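Local structure of beta-hexosaminidase (Neisseria gonorrhoeae, 6JTJ) at residues 270-282 against 309-321. The protein probably takes part in peptidoglycan recycling, cleaving terminal beta-1,4-linked N-acetylglucosamine from peptide-linked cell-wall fragments as a family 3 glycosidase. Sequence-based numbering, arbitrary orientation.
Sequences AGFSEIWLKQILR and ERARISFEAGCDI
Ala317 presses its methyl group against the backbone leading into helix 274-282, CB lying 3.4 Å from Phe272 C, and this pairing exemplifies how the C-terminal end of one helix can lock onto the N-terminal turn of another. The helices precede and follow strand 290-295 in the TIM-barrel-like domain of family 3 glycosidases; their axes run roughly parallel, 25° apart. Ser273 caps the first, its OG receiving Trp276 N while also bonding Asp266; Gly318 ends the second in a Schellman motif. At this junction packing is tight. Glu274 CA lies 3.5 Å from Ala317 O and directs its hydrogen at it, a CA-H...O contact, and Leu277 covers the same carbonyl with CB while its CD1 reaches Cys319 SG at 4.0 Å. Positive phi at Gly318 and the closeness of Leu277 and Lys278 both suit a residue without a side chain.

The Phe272 ring meets Ile313 CD1 and Ser314 OG obliquely, its CE1 3.3 Å from Ser314 OG. Water 1 sits over the centre of one ring face and ties Gly271 O to Ser314 OG. The ring also touches Asp294, the predicted nucleophile, which probably places this end beside the active site.

Around exposed Lys278 and Glu274 the contact is looser. The extended Lys278 chain runs past Gly318 to place NZ 2.9 Å from Glu316 O, tilted 28° from that carbonyl's plane.

Buried Asp320 forms a separate polar end. Arg282, bent at its second torsion, brings NH2 to Asp320 OD2 at 2.7 Å, the flat groups 56° apart and the hydrogen bond weak in angle. Asp320 also pairs with Arg349 and accepts from Ile291 N of strand 290-295, probably stabilising the carboxylate. Thus Lys278 NZ meets Glu316 O, while waters meet Phe315 O in the last turn and Gly318 O just after it.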
loop_
_atom_site.group_PDB
_atom_site.type_symbol
_atom_site.label_atom_id
_atom_site.label_comp_id
_atom_site.label_asym_id
_atom_site.label_seq_id
_atom_site.Cartn_x
_atom_site.Cartn_y
_atom_site.Cartn_z
ATOM N N ALA C 270 6.738 -4.762 -15.244
ATOM C CA ALA C 270 6.061 -4.207 -16.403
ATOM C C ALA C 270 6.604 -2.862 -16.853
ATOM O O ALA C 270 6.771 -2.633 -18.043
ATOM C CB ALA C 270 4.569 -4.097 -16.132
ATOM N N GLY C 271 6.910 -1.979 -15.912
ATOM C CA GLY C 271 7.408 -0.640 -16.251
ATOM C C GLY C 271 8.800 -0.588 -16.859
ATOM O O GLY C 271 9.252 0.468 -17.340
ATOM N N PHE C 272 9.511 -1.716 -16.821
ATOM C CA PHE C 272 10.835 -1.828 -17.409
ATOM C C PHE C 272 10.844 -2.960 -18.434
ATOM O O PHE C 272 11.891 -3.476 -18.756
ATOM C CB PHE C 272 11.864 -2.141 -16.321
ATOM C CG PHE C 272 12.013 -1.079 -15.281
ATOM C CD1 PHE C 272 12.859 0.002 -15.486
ATOM C CD2 PHE C 272 11.364 -1.184 -14.067
ATOM C CE1 PHE C 272 13.053 0.969 -14.506
ATOM C CE2 PHE C 272 11.525 -0.201 -13.087
ATOM C CZ PHE C 272 12.383 0.870 -13.297
ATOM N N SER C 273 9.690 -3.315 -18.976
ATOM C CA SER C 273 9.599 -4.454 -19.897
ATOM C C SER C 273 9.180 -4.060 -21.307
ATOM O O SER C 273 8.050 -3.626 -21.515
ATOM C CB SER C 273 8.583 -5.456 -19.373
ATOM O OG SER C 273 8.309 -6.455 -20.347
ATOM N N GLU C 274 10.078 -4.242 -22.273
ATOM C CA GLU C 274 9.772 -4.037 -23.697
ATOM C C GLU C 274 8.610 -4.885 -24.136
ATOM O O GLU C 274 7.787 -4.465 -24.939
ATOM C CB GLU C 274 10.959 -4.420 -24.576
ATOM C CG GLU C 274 12.125 -3.463 -24.522
ATOM C CD GLU C 274 13.181 -3.783 -25.575
ATOM O OE1 GLU C 274 13.535 -4.977 -25.729
ATOM O OE2 GLU C 274 13.655 -2.850 -26.252
ATOM N N ILE C 275 8.554 -6.102 -23.617
ATOM C CA ILE C 275 7.480 -7.017 -23.968
ATOM C C ILE C 275 6.130 -6.400 -23.555
ATOM O O ILE C 275 5.226 -6.259 -24.384
ATOM C CB ILE C 275 7.714 -8.410 -23.337
ATOM C CG1 ILE C 275 8.942 -9.079 -23.991
ATOM C CG2 ILE C 275 6.489 -9.293 -23.516
ATOM C CD1 ILE C 275 9.520 -10.246 -23.221
ATOM N N TRP C 276 6.015 -5.994 -22.296
ATOM C CA TRP C 276 4.758 -5.407 -21.824
ATOM C C TRP C 276 4.430 -4.109 -22.552
ATOM O O TRP C 276 3.302 -3.910 -22.990
ATOM C CB TRP C 276 4.768 -5.184 -20.299
ATOM C CG TRP C 276 4.463 -6.410 -19.539
ATOM C CD1 TRP C 276 5.292 -7.078 -18.689
ATOM C CD2 TRP C 276 3.235 -7.129 -19.549
ATOM N NE1 TRP C 276 4.657 -8.177 -18.170
ATOM C CE2 TRP C 276 3.398 -8.243 -18.706
ATOM C CE3 TRP C 276 2.014 -6.952 -20.209
ATOM C CZ2 TRP C 276 2.370 -9.169 -18.476
ATOM C CZ3 TRP C 276 1.009 -7.883 -20.018
ATOM C CH2 TRP C 276 1.181 -8.968 -19.135
ATOM N N LEU C 277 5.412 -3.225 -22.672
ATOM C CA LEU C 277 5.151 -1.873 -23.123
ATOM C C LEU C 277 5.148 -1.716 -24.649
ATOM O O LEU C 277 4.315 -0.987 -25.180
ATOM C CB LEU C 277 6.145 -0.902 -22.480
ATOM C CG LEU C 277 6.210 -0.936 -20.952
ATOM C CD1 LEU C 277 7.217 0.084 -20.449
ATOM C CD2 LEU C 277 4.841 -0.682 -20.322
ATOM N N LYS C 278 6.051 -2.390 -25.351
ATOM C CA LYS C 278 6.118 -2.226 -26.802
ATOM C C LYS C 278 5.307 -3.282 -27.501
ATOM O O LYS C 278 4.446 -2.985 -28.313
ATOM C CB LYS C 278 7.566 -2.253 -27.290
ATOM C CG LYS C 278 8.346 -1.042 -26.821
ATOM C CD LYS C 278 9.748 -1.010 -27.394
ATOM C CE LYS C 278 10.437 0.265 -26.959
ATOM N NZ LYS C 278 11.897 0.203 -27.198
ATOM N N GLN C 279 5.572 -4.527 -27.171
ATOM C CA GLN C 279 4.953 -5.616 -27.876
ATOM C C GLN C 279 3.455 -5.708 -27.526
ATOM O O GLN C 279 2.612 -5.825 -28.424
ATOM C CB GLN C 279 5.761 -6.900 -27.588
ATOM C CG GLN C 279 5.245 -8.209 -28.150
ATOM C CD GLN C 279 6.116 -9.400 -27.754
ATOM O OE1 GLN C 279 7.305 -9.250 -27.447
ATOM N NE2 GLN C 279 5.517 -10.586 -27.749
ATOM N N ILE C 280 3.115 -5.639 -26.237
ATOM C CA ILE C 280 1.717 -5.821 -25.842
ATOM C C ILE C 280 0.933 -4.518 -25.890
ATOM O O ILE C 280 -0.040 -4.418 -26.619
ATOM C CB ILE C 280 1.598 -6.531 -24.474
ATOM C CG1 ILE C 280 2.090 -7.982 -24.612
ATOM C CG2 ILE C 280 0.160 -6.564 -23.998
ATOM C CD1 ILE C 280 2.438 -8.660 -23.304
ATOM N N LEU C 281 1.365 -3.507 -25.139
ATOM C CA LEU C 281 0.603 -2.263 -25.067
ATOM C C LEU C 281 0.599 -1.458 -26.376
ATOM O O LEU C 281 -0.454 -1.020 -26.816
ATOM C CB LEU C 281 1.102 -1.394 -23.895
ATOM C CG LEU C 281 0.342 -0.098 -23.617
ATOM C CD1 LEU C 281 -1.157 -0.324 -23.489
ATOM C CD2 LEU C 281 0.894 0.579 -22.359
ATOM N N ARG C 282 1.765 -1.224 -26.973
ATOM C CA ARG C 282 1.836 -0.477 -28.236
ATOM C C ARG C 282 1.317 -1.312 -29.398
ATOM O O ARG C 282 0.341 -0.941 -30.039
ATOM C CB ARG C 282 3.267 -0.011 -28.550
ATOM C CG ARG C 282 3.852 1.047 -27.628
ATOM C CD ARG C 282 3.130 2.367 -27.747
ATOM N NE ARG C 282 3.765 3.381 -26.925
ATOM C CZ ARG C 282 3.145 4.430 -26.383
ATOM N NH1 ARG C 282 1.852 4.637 -26.550
ATOM N NH2 ARG C 282 3.850 5.308 -25.679
ATOM N N GLU C 309 20.980 5.879 -15.249
ATOM C CA GLU C 309 20.845 4.528 -15.756
ATOM C C GLU C 309 19.394 4.036 -15.632
ATOM O O GLU C 309 18.884 3.392 -16.544
ATOM C CB GLU C 309 21.835 3.590 -15.041
ATOM C CG GLU C 309 21.752 2.126 -15.433
ATOM C CD GLU C 309 22.027 1.856 -16.904
ATOM O OE1 GLU C 309 22.559 2.730 -17.620
ATOM O OE2 GLU C 309 21.697 0.733 -17.362
ATOM N N ARG C 310 18.766 4.336 -14.498
ATOM C CA ARG C 310 17.383 3.918 -14.221
ATOM C C ARG C 310 16.414 4.554 -15.245
ATOM O O ARG C 310 15.576 3.858 -15.833
ATOM C CB ARG C 310 16.983 4.184 -12.739
ATOM C CG ARG C 310 17.115 2.919 -11.938
ATOM C CD ARG C 310 16.729 3.031 -10.491
ATOM N NE ARG C 310 17.791 3.532 -9.616
ATOM C CZ ARG C 310 17.867 4.721 -8.998
ATOM N NH1 ARG C 310 18.928 4.968 -8.230
ATOM N NH2 ARG C 310 16.927 5.664 -9.118
ATOM N N ALA C 311 16.621 5.840 -15.532
ATOM C CA ALA C 311 15.879 6.516 -16.603
ATOM C C ALA C 311 16.137 5.897 -17.974
ATOM O O ALA C 311 15.196 5.645 -18.733
ATOM C CB ALA C 311 16.208 7.984 -16.632
ATOM N N ARG C 312 17.402 5.612 -18.276
ATOM C CA ARG C 312 17.766 5.036 -19.549
ATOM C C ARG C 312 17.017 3.741 -19.798
ATOM O O ARG C 312 16.493 3.524 -20.900
ATOM C CB ARG C 312 19.282 4.791 -19.633
ATOM C CG ARG C 312 19.778 4.348 -21.014
ATOM C CD ARG C 312 21.263 3.954 -21.012
ATOM N NE ARG C 312 21.491 2.697 -20.307
ATOM C CZ ARG C 312 21.182 1.487 -20.783
ATOM N NH1 ARG C 312 20.640 1.335 -21.988
ATOM N NH2 ARG C 312 21.413 0.401 -20.043
ATOM N N ILE C 313 16.992 2.859 -18.801
ATOM C CA ILE C 313 16.335 1.558 -18.997
ATOM C C ILE C 313 14.810 1.724 -19.106
ATOM O O ILE C 313 14.164 0.974 -19.816
ATOM C CB ILE C 313 16.737 0.473 -17.960
ATOM C CG1 ILE C 313 16.457 0.915 -16.535
ATOM C CG2 ILE C 313 18.212 0.090 -18.125
ATOM C CD1 ILE C 313 16.648 -0.203 -15.523
ATOM N N SER C 314 14.262 2.729 -18.429
ATOM C CA SER C 314 12.846 3.056 -18.574
ATOM C C SER C 314 12.484 3.499 -19.988
ATOM O O SER C 314 11.547 2.969 -20.574
ATOM C CB SER C 314 12.426 4.136 -17.600
ATOM O OG SER C 314 12.562 3.698 -16.272
ATOM N N PHE C 315 13.216 4.471 -20.526
ATOM C CA PHE C 315 12.993 4.921 -21.899
ATOM C C PHE C 315 13.179 3.794 -22.895
ATOM O O PHE C 315 12.357 3.618 -23.799
ATOM C CB PHE C 315 13.938 6.041 -22.293
ATOM C CG PHE C 315 13.681 7.320 -21.576
ATOM C CD1 PHE C 315 12.430 7.917 -21.623
ATOM C CD2 PHE C 315 14.689 7.943 -20.872
ATOM C CE1 PHE C 315 12.185 9.098 -20.948
ATOM C CE2 PHE C 315 14.450 9.129 -20.206
ATOM C CZ PHE C 315 13.201 9.713 -20.253
ATOM N N GLU C 316 14.243 3.029 -22.721
ATOM C CA GLU C 316 14.533 1.901 -23.592
ATOM C C GLU C 316 13.409 0.865 -23.566
ATOM O O GLU C 316 13.105 0.257 -24.597
ATOM C CB GLU C 316 15.880 1.283 -23.183
ATOM C CG GLU C 316 16.207 -0.083 -23.761
ATOM C CD GLU C 316 17.561 -0.616 -23.255
ATOM O OE1 GLU C 316 17.624 -1.216 -22.153
ATOM O OE2 GLU C 316 18.558 -0.469 -23.994
ATOM N N ALA C 317 12.791 0.658 -22.393
ATOM C CA ALA C 317 11.659 -0.263 -22.275
ATOM C C ALA C 317 10.375 0.212 -22.982
ATOM O O ALA C 317 9.520 -0.608 -23.315
ATOM C CB ALA C 317 11.357 -0.553 -20.809
ATOM N N GLY C 318 10.226 1.521 -23.169
ATOM C CA GLY C 318 9.079 2.077 -23.879
ATOM C C GLY C 318 8.344 3.221 -23.180
ATOM O O GLY C 318 7.368 3.731 -23.732
ATOM N N CYS C 319 8.792 3.638 -21.999
ATOM C CA CYS C 319 8.198 4.787 -21.327
ATOM C C CYS C 319 8.502 6.074 -22.076
ATOM O O CYS C 319 9.610 6.248 -22.576
ATOM C CB CYS C 319 8.733 4.930 -19.913
ATOM S SG CYS C 319 8.438 3.516 -18.840
ATOM N N ASP C 320 7.506 6.959 -22.163
ATOM C CA ASP C 320 7.661 8.279 -22.772
ATOM C C ASP C 320 8.233 9.258 -21.776
ATOM O O ASP C 320 9.065 10.105 -22.135
ATOM C CB ASP C 320 6.307 8.827 -23.227
ATOM C CG ASP C 320 5.711 8.045 -24.355
ATOM O OD1 ASP C 320 6.293 8.041 -25.457
ATOM O OD2 ASP C 320 4.641 7.438 -24.161
ATOM N N ILE C 321 7.771 9.167 -20.531
ATOM C CA ILE C 321 8.018 10.176 -19.530
ATOM C C ILE C 321 8.364 9.507 -18.199
ATOM O O ILE C 321 7.661 8.605 -17.766
ATOM C CB ILE C 321 6.774 11.042 -19.326
ATOM C CG1 ILE C 321 6.485 11.889 -20.568
ATOM C CG2 ILE C 321 6.927 11.959 -18.115
ATOM C CD1 ILE C 321 5.047 12.372 -20.685
HETATM O O HOH W 1 10.077 2.196 -15.615
HETATM O O HOH W 2 12.360 2.712 -26.377
HETATM O O HOH W 3 6.616 2.793 -26.001
HETATM O O HOH W 4 7.273 5.440 -25.816
#